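Local coordinates for EscD/YscD/HrpQ family type III secretion system inner membrane ring protein (Pseudomonas aeruginosa, PDB 6UID) that probably links the inner-membrane ring of the type III secretion basal body to the cytoplasmic sorting platform through its cytosolic domain, at residues G87-G91 against P92-T96. Sequence-based numbering, arbitrary orientation. Where two conformers were deposited one is given.
Unlike the reference sequence in segment 92-96: Thr96 (reference Ala).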
loop_
_atom_site.group_PDB
_atom_site.type_symbol
_atom_site.label_atom_id
_atom_site.label_comp_id
_atom_site.label_asym_id
_atom_site.label_seq_id
_atom_site.Cartn_x
_atom_site.Cartn_y
_atom_site.Cartn_z
ATOM N N GLY A 87 -2.681 1.428 8.144
ATOM C CA GLY A 87 -2.973 2.114 6.889
ATOM C C GLY A 87 -1.742 2.376 6.051
ATOM O O GLY A 87 -0.857 3.138 6.457
ATOM N N GLN A 88 -1.647 1.743 4.888
ATOM C CA GLN A 88 -0.503 1.882 4.000
ATOM C C GLN A 88 -0.862 2.857 2.881
ATOM O O GLN A 88 -1.942 2.764 2.282
ATOM C CB GLN A 88 -0.137 0.519 3.384
ATOM C CG GLN A 88 -0.039 -0.629 4.352
ATOM C CD GLN A 88 1.089 -0.511 5.376
ATOM O OE1 GLN A 88 2.045 0.251 5.196
ATOM N NE2 GLN A 88 1.006 -1.301 6.428
ATOM N N THR A 89 0.050 3.767 2.563
ATOM C CA THR A 89 -0.137 4.670 1.433
ATOM C C THR A 89 1.141 4.742 0.620
ATOM O O THR A 89 2.235 4.511 1.129
ATOM C CB THR A 89 -0.563 6.091 1.826
ATOM O OG1 THR A 89 0.462 6.681 2.646
ATOM C CG2 THR A 89 -1.853 6.069 2.580
ATOM N N CYS A 90 0.977 5.042 -0.674
ATOM C CA CYS A 90 2.107 5.299 -1.561
ATOM C C CYS A 90 1.545 6.257 -2.617
ATOM O O CYS A 90 0.911 5.823 -3.581
ATOM C CB CYS A 90 2.640 4.013 -2.156
ATOM S SG CYS A 90 4.246 4.218 -2.937
ATOM N N GLY A 91 1.617 7.553 -2.322
ATOM C CA GLY A 91 0.955 8.526 -3.167
ATOM C C GLY A 91 -0.542 8.269 -3.225
ATOM O O GLY A 91 -1.202 8.134 -2.189
ATOM N N PRO A 92 -1.103 8.162 -4.432
ATOM C CA PRO A 92 -2.551 7.944 -4.532
ATOM C C PRO A 92 -3.015 6.622 -3.955
ATOM O O PRO A 92 -4.196 6.492 -3.617
ATOM C CB PRO A 92 -2.831 8.013 -6.040
ATOM C CG PRO A 92 -1.523 7.828 -6.692
ATOM C CD PRO A 92 -0.453 8.264 -5.749
ATOM N N LEU A 93 -2.142 5.631 -3.840
ATOM C CA LEU A 93 -2.574 4.305 -3.435
ATOM C C LEU A 93 -2.761 4.231 -1.922
ATOM O O LEU A 93 -1.874 4.636 -1.151
ATOM C CB LEU A 93 -1.529 3.281 -3.843
ATOM C CG LEU A 93 -1.770 1.842 -3.402
ATOM C CD1 LEU A 93 -2.986 1.283 -4.083
ATOM C CD2 LEU A 93 -0.539 1.022 -3.699
ATOM N N ARG A 94 -3.923 3.732 -1.496
ATOM C CA ARG A 94 -4.196 3.439 -0.094
ATOM C C ARG A 94 -4.605 1.972 0.016
ATOM O O ARG A 94 -5.469 1.507 -0.743
ATOM C CB ARG A 94 -5.293 4.339 0.473
ATOM C CG ARG A 94 -5.015 5.825 0.304
ATOM C CD ARG A 94 -5.296 6.651 1.574
ATOM N NE ARG A 94 -6.716 6.809 1.877
ATOM C CZ ARG A 94 -7.195 7.588 2.852
ATOM N NH1 ARG A 94 -8.507 7.659 3.036
ATOM N NH2 ARG A 94 -6.368 8.300 3.650
ATOM N N TRP A 95 -3.989 1.250 0.940
ATOM C CA TRP A 95 -4.232 -0.182 1.033
ATOM C C TRP A 95 -3.948 -0.670 2.441
ATOM O O TRP A 95 -3.319 0.021 3.249
ATOM C CB TRP A 95 -3.357 -0.949 0.030
ATOM C CG TRP A 95 -1.862 -0.840 0.237
ATOM C CD1 TRP A 95 -1.061 0.212 -0.103
ATOM C CD2 TRP A 95 -1.002 -1.834 0.784
ATOM N NE1 TRP A 95 0.241 -0.074 0.203
ATOM C CE2 TRP A 95 0.308 -1.328 0.742
ATOM C CE3 TRP A 95 -1.211 -3.115 1.304
ATOM C CZ2 TRP A 95 1.404 -2.057 1.208
ATOM C CZ3 TRP A 95 -0.126 -3.847 1.751
ATOM C CH2 TRP A 95 1.172 -3.307 1.731
ATOM N N THR A 96 -4.416 -1.878 2.741
ATOM C CA THR A 96 -4.002 -2.576 3.939
ATOM C C THR A 96 -3.978 -4.065 3.644
ATOM O O THR A 96 -4.468 -4.522 2.603
ATOM C CB THR A 96 -4.924 -2.279 5.116
ATOM O OG1 THR A 96 -4.242 -2.661 6.323
ATOM C CG2 THR A 96 -6.227 -3.025 4.956
HETATM O O HOH W 1 -1.606 -3.176 6.452
HETATM O O HOH W 2 2.646 1.580 0.707
#
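The indole of Trp95 lies across Gln88, one face taking the CB of Gln88 in a CH-pi contact 3.3 Å from the centroid of the five-membered ring. Trp95 CG sits between its own backbone N and carbonyl carbon (chi1 63°), which swings the indole over the opposing strand. At the ring edge, NE1 donates to a water that bonds weakly to Thr89 O. A bend at chi2 (-65°) carries the Gln88 amide, turned 38° from the indole plane, away from the Trp95 strand, where NE2 meets Gln71 OE1 and a second water shared with Thr96 OG1, itself hydrogen-bonded to Ala86 O. The Gln88 and Trp95 backbones form a hydrogen-bonded antiparallel pair, Gln88 N to Trp95 O and Trp95 N to Gln88 O both 2.9 Å. On the other face of the hairpin, one of two Arg94 conformers lays CD 3.6 Å from Thr89 CG2, the side chains running alongside. A type II' turn cornered by Gly91 and Pro92 closes it: Cys90 N bonds Leu93 O (2.9 Å), and Leu93 N reaches Cys90 O (3.1 Å) from above its carbonyl plane. Strands 5-9 and 69-71 flank this hairpin of the FHA-like domain, while Trp95 and Leu93 pack against Leu49 of the second sheet.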